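MdcE (Pseudomonas aeruginosa, PDB 5VIP) probably acts as the gamma subunit of a biotin-independent malonate decarboxylase, contributing to its transferase activity. Local coordinates at residues A139-L151 and L247-L261. Sequence-based numbering, arbitrary orientation.
Sequences ARARLAGHPLIGL and LGEALADILGGPRDL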
loop_
_atom_site.group_PDB
_atom_site.type_symbol
_atom_site.label_atom_id
_atom_site.label_comp_id
_atom_site.label_asym_id
_atom_site.label_seq_id
_atom_site.Cartn_x
_atom_site.Cartn_y
_atom_site.Cartn_z
ATOM N N ALA A 139 -5.367 0.244 8.182
ATOM C CA ALA A 139 -6.661 0.545 7.556
ATOM C C ALA A 139 -7.841 0.034 8.395
ATOM O O ALA A 139 -8.846 0.727 8.559
ATOM C CB ALA A 139 -6.721 -0.061 6.135
ATOM N N ARG A 140 -7.733 -1.188 8.906
ATOM C CA ARG A 140 -8.802 -1.753 9.722
ATOM C C ARG A 140 -8.998 -0.924 10.981
ATOM O O ARG A 140 -10.130 -0.658 11.391
ATOM C CB ARG A 140 -8.506 -3.213 10.083
ATOM C CG ARG A 140 -8.809 -4.197 8.959
ATOM C CD ARG A 140 -8.691 -5.647 9.402
ATOM N NE ARG A 140 -7.313 -6.027 9.696
ATOM C CZ ARG A 140 -6.860 -6.298 10.916
ATOM N NH1 ARG A 140 -7.686 -6.252 11.950
ATOM N NH2 ARG A 140 -5.588 -6.633 11.096
ATOM N N ALA A 141 -7.891 -0.497 11.578
ATOM C CA ALA A 141 -7.955 0.375 12.747
ATOM C C ALA A 141 -8.669 1.680 12.414
ATOM O O ALA A 141 -9.523 2.124 13.174
ATOM C CB ALA A 141 -6.561 0.652 13.289
ATOM N N ARG A 142 -8.325 2.299 11.287
ATOM C CA ARG A 142 -8.988 3.532 10.864
ATOM C C ARG A 142 -10.488 3.313 10.641
ATOM O O ARG A 142 -11.310 4.083 11.139
ATOM C CB ARG A 142 -8.335 4.094 9.586
ATOM C CG ARG A 142 -9.029 5.340 9.005
ATOM C CD ARG A 142 -8.241 5.979 7.835
ATOM N NE ARG A 142 -7.775 4.978 6.865
ATOM C CZ ARG A 142 -8.572 4.295 6.044
ATOM N NH1 ARG A 142 -9.887 4.493 6.062
ATOM N NH2 ARG A 142 -8.057 3.397 5.208
ATOM N N LEU A 143 -10.842 2.264 9.900
ATOM C CA LEU A 143 -12.245 1.974 9.615
ATOM C C LEU A 143 -13.033 1.687 10.897
ATOM O O LEU A 143 -14.227 1.963 10.964
ATOM C CB LEU A 143 -12.372 0.787 8.647
ATOM C CG LEU A 143 -11.856 1.033 7.220
ATOM C CD1 LEU A 143 -11.794 -0.264 6.435
ATOM C CD2 LEU A 143 -12.735 2.049 6.506
ATOM N N ALA A 144 -12.359 1.130 11.900
ATOM C CA ALA A 144 -13.005 0.789 13.169
ATOM C C ALA A 144 -13.178 2.005 14.081
ATOM O O ALA A 144 -13.823 1.913 15.128
ATOM C CB ALA A 144 -12.210 -0.296 13.887
ATOM N N GLY A 145 -12.593 3.138 13.698
ATOM C CA GLY A 145 -12.749 4.357 14.468
ATOM C C GLY A 145 -11.532 4.845 15.236
ATOM O O GLY A 145 -11.632 5.800 15.998
ATOM N N HIS A 146 -10.380 4.207 15.057
ATOM C CA HIS A 146 -9.152 4.765 15.619
ATOM C C HIS A 146 -8.697 5.960 14.798
ATOM O O HIS A 146 -8.540 5.854 13.581
ATOM C CB HIS A 146 -8.036 3.725 15.667
ATOM C CG HIS A 146 -8.284 2.615 16.637
ATOM N ND1 HIS A 146 -7.716 2.585 17.893
ATOM C CD2 HIS A 146 -9.035 1.491 16.535
ATOM C CE1 HIS A 146 -8.107 1.489 18.522
ATOM N NE2 HIS A 146 -8.905 0.807 17.719
ATOM N N PRO A 147 -8.500 7.120 15.452
ATOM C CA PRO A 147 -7.905 8.217 14.691
ATOM C C PRO A 147 -6.461 7.879 14.351
ATOM O O PRO A 147 -5.687 7.539 15.247
ATOM C CB PRO A 147 -7.997 9.413 15.650
ATOM C CG PRO A 147 -9.075 9.030 16.641
ATOM C CD PRO A 147 -8.952 7.544 16.789
ATOM N N LEU A 148 -6.116 7.937 13.069
ATOM C CA LEU A 148 -4.732 7.760 12.640
ATOM C C LEU A 148 -4.176 9.067 12.146
ATOM O O LEU A 148 -4.766 9.706 11.269
ATOM C CB LEU A 148 -4.601 6.746 11.506
ATOM C CG LEU A 148 -4.518 5.256 11.760
ATOM C CD1 LEU A 148 -5.784 4.780 12.462
ATOM C CD2 LEU A 148 -4.360 4.583 10.395
ATOM N N ILE A 149 -3.027 9.443 12.683
ATOM C CA ILE A 149 -2.337 10.641 12.242
ATOM C C ILE A 149 -0.930 10.278 11.842
ATOM O O ILE A 149 -0.199 9.628 12.608
ATOM C CB ILE A 149 -2.301 11.734 13.351
ATOM C CG1 ILE A 149 -3.726 12.122 13.760
ATOM C CG2 ILE A 149 -1.560 12.948 12.864
ATOM C CD1 ILE A 149 -3.812 12.867 15.075
ATOM N N GLY A 150 -0.539 10.700 10.642
ATOM C CA GLY A 150 0.818 10.474 10.180
ATOM C C GLY A 150 1.651 11.740 10.332
ATOM O O GLY A 150 1.318 12.770 9.750
ATOM N N LEU A 151 2.737 11.665 11.100
ATOM C CA LEU A 151 3.608 12.822 11.278
ATOM C C LEU A 151 4.910 12.621 10.517
ATOM O O LEU A 151 5.728 11.783 10.881
ATOM C CB LEU A 151 3.884 13.063 12.763
ATOM C CG LEU A 151 4.819 14.245 13.035
ATOM C CD1 LEU A 151 4.151 15.554 12.619
ATOM C CD2 LEU A 151 5.243 14.289 14.500
ATOM N N LEU A 247 -1.083 18.072 16.559
ATOM C CA LEU A 247 -1.604 16.705 16.697
ATOM C C LEU A 247 -2.945 16.699 17.425
ATOM O O LEU A 247 -3.864 15.956 17.060
ATOM C CB LEU A 247 -0.611 15.816 17.446
ATOM C CG LEU A 247 0.741 15.521 16.804
ATOM C CD1 LEU A 247 1.646 14.794 17.803
ATOM C CD2 LEU A 247 0.565 14.689 15.522
ATOM N N GLY A 248 -3.045 17.526 18.467
ATOM C CA GLY A 248 -4.286 17.679 19.204
ATOM C C GLY A 248 -5.418 18.170 18.318
ATOM O O GLY A 248 -6.541 17.665 18.385
ATOM N N GLU A 249 -5.125 19.156 17.477
ATOM C CA GLU A 249 -6.140 19.690 16.578
ATOM C C GLU A 249 -6.521 18.689 15.473
ATOM O O GLU A 249 -7.675 18.630 15.053
ATOM C CB GLU A 249 -5.657 21.008 15.978
ATOM C CG GLU A 249 -5.537 22.101 17.038
ATOM C CD GLU A 249 -4.798 23.331 16.560
ATOM O OE1 GLU A 249 -4.507 23.434 15.345
ATOM O OE2 GLU A 249 -4.512 24.201 17.411
ATOM N N ALA A 250 -5.556 17.903 15.014
ATOM C CA ALA A 250 -5.841 16.865 14.028
ATOM C C ALA A 250 -6.785 15.830 14.632
ATOM O O ALA A 250 -7.766 15.437 14.017
ATOM C CB ALA A 250 -4.549 16.217 13.542
ATOM N N LEU A 251 -6.490 15.432 15.866
ATOM C CA LEU A 251 -7.295 14.472 16.603
ATOM C C LEU A 251 -8.726 14.973 16.775
ATOM O O LEU A 251 -9.695 14.250 16.512
ATOM C CB LEU A 251 -6.642 14.193 17.960
ATOM C CG LEU A 251 -7.334 13.229 18.911
ATOM C CD1 LEU A 251 -7.579 11.911 18.200
ATOM C CD2 LEU A 251 -6.476 13.017 20.154
ATOM N N ALA A 252 -8.851 16.226 17.206
ATOM C CA ALA A 252 -10.153 16.869 17.343
ATOM C C ALA A 252 -10.888 16.918 16.011
ATOM O O ALA A 252 -12.096 16.686 15.954
ATOM C CB ALA A 252 -9.988 18.289 17.915
ATOM N N ASP A 253 -10.154 17.213 14.940
ATOM C CA ASP A 253 -10.739 17.325 13.603
ATOM C C ASP A 253 -11.254 15.982 13.062
ATOM O O ASP A 253 -12.234 15.936 12.318
ATOM C CB ASP A 253 -9.712 17.927 12.630
ATOM C CG ASP A 253 -10.311 18.243 11.278
ATOM O OD1 ASP A 253 -11.026 19.262 11.165
ATOM O OD2 ASP A 253 -10.076 17.472 10.327
ATOM N N ILE A 254 -10.593 14.893 13.447
ATOM C CA ILE A 254 -10.973 13.552 12.996
ATOM C C ILE A 254 -12.196 13.016 13.731
ATOM O O ILE A 254 -13.136 12.512 13.110
ATOM C CB ILE A 254 -9.812 12.550 13.192
ATOM C CG1 ILE A 254 -8.646 12.903 12.283
ATOM C CG2 ILE A 254 -10.278 11.106 12.953
ATOM C CD1 ILE A 254 -7.303 12.344 12.767
ATOM N N LEU A 255 -12.175 13.127 15.057
ATOM C CA LEU A 255 -13.164 12.468 15.913
ATOM C C LEU A 255 -14.616 12.764 15.520
ATOM O O LEU A 255 -15.002 13.917 15.326
ATOM C CB LEU A 255 -12.929 12.857 17.371
ATOM C CG LEU A 255 -11.721 12.192 18.030
ATOM C CD1 LEU A 255 -11.379 12.877 19.354
ATOM C CD2 LEU A 255 -11.989 10.709 18.239
ATOM N N GLY A 256 -15.395 11.693 15.378
ATOM C CA GLY A 256 -16.808 11.781 15.056
ATOM C C GLY A 256 -17.088 11.959 13.578
ATOM O O GLY A 256 -18.231 11.827 13.136
ATOM N N GLY A 257 -16.042 12.258 12.811
ATOM C CA GLY A 257 -16.178 12.536 11.393
ATOM C C GLY A 257 -16.036 11.304 10.521
ATOM O O GLY A 257 -15.904 10.185 11.021
ATOM N N PRO A 258 -16.077 11.500 9.199
ATOM C CA PRO A 258 -15.908 10.384 8.267
ATOM C C PRO A 258 -14.519 9.758 8.431
ATOM O O PRO A 258 -13.574 10.441 8.834
ATOM C CB PRO A 258 -16.074 11.040 6.888
ATOM C CG PRO A 258 -16.754 12.356 7.158
ATOM C CD PRO A 258 -16.262 12.783 8.502
ATOM N N ARG A 259 -14.401 8.474 8.125
ATOM C CA ARG A 259 -13.179 7.730 8.418
ATOM C C ARG A 259 -12.318 7.479 7.180
ATOM O O ARG A 259 -11.517 6.550 7.162
ATOM C CB ARG A 259 -13.535 6.405 9.100
ATOM C CG ARG A 259 -14.101 6.624 10.513
ATOM C CD ARG A 259 -14.647 5.363 11.157
ATOM N NE ARG A 259 -15.369 5.684 12.392
ATOM C CZ ARG A 259 -15.995 4.794 13.157
ATOM N NH1 ARG A 259 -15.985 3.510 12.829
ATOM N NH2 ARG A 259 -16.636 5.191 14.254
ATOM N N ASP A 260 -12.471 8.323 6.162
ATOM C CA ASP A 260 -11.697 8.194 4.922
ATOM C C ASP A 260 -10.255 8.672 5.054
ATOM O O ASP A 260 -9.905 9.388 5.994
ATOM C CB ASP A 260 -12.370 8.974 3.790
ATOM C CG ASP A 260 -13.815 8.578 3.588
ATOM O OD1 ASP A 260 -14.685 9.140 4.289
ATOM O OD2 ASP A 260 -14.080 7.708 2.727
ATOM N N LEU A 261 -9.423 8.262 4.101
ATOM C CA LEU A 261 -8.067 8.774 3.977
ATOM C C LEU A 261 -8.066 10.294 3.898
ATOM O O LEU A 261 -8.954 10.881 3.286
ATOM C CB LEU A 261 -7.389 8.206 2.732
ATOM C CG LEU A 261 -7.125 6.708 2.748
ATOM C CD1 LEU A 261 -6.311 6.345 1.540
ATOM C CD2 LEU A 261 -6.388 6.355 4.009
#
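The guanidinium of R259 lies flat against the Schellman turn that ends helix 127-143: CA of G145 sits over the centre of one face, 3.5 Å above the plane, while the carbonyl O of L143 meets the edge. There NH1 of R259 donates to O of L143 (3.0 Å), 33° out of that carbonyl's plane. Extended from CG to NE, the R259 chain passes its methylenes beside the carbonyl oxygens of R142 and L143. R142 makes a second bond, in the other direction between the segments: the backbone O of R259 lies at the edge of its guanidinium and in its plane, 2.8 Å from NH1. Over one face, offset toward the rim, lies the isobutyl end of L261, whose CD2 is 3.5 Å from R142 NE. R142 gets there with CG anti to its backbone N (chi1 176°) and a bend at chi3; its NH2 is held by Q167. Two arginine-to-carbonyl bonds, one donated from each segment, thus tie the loop after helix 237-254 to the C-terminal end of helix 127-143.

Helix 237-254 packs on strand 148-152, an inner strand of the mixed six-stranded sheet, the short segments running roughly antiparallel (149°) with axes 9.2 Å apart. CD1 of I149 lies against O of L247 and the CB methyl of A250; its CG1 meets CD1 of I254, and its CG2 methyl touches L247. I172 of adjacent strand 170-174 borders I149 and A250. Just before the strand, the P147 ring packs against three side chains: CB contacts L251 CD1 at 3.6 Å and I254 CG2, and CG rests 3.7 Å from L255 CD2.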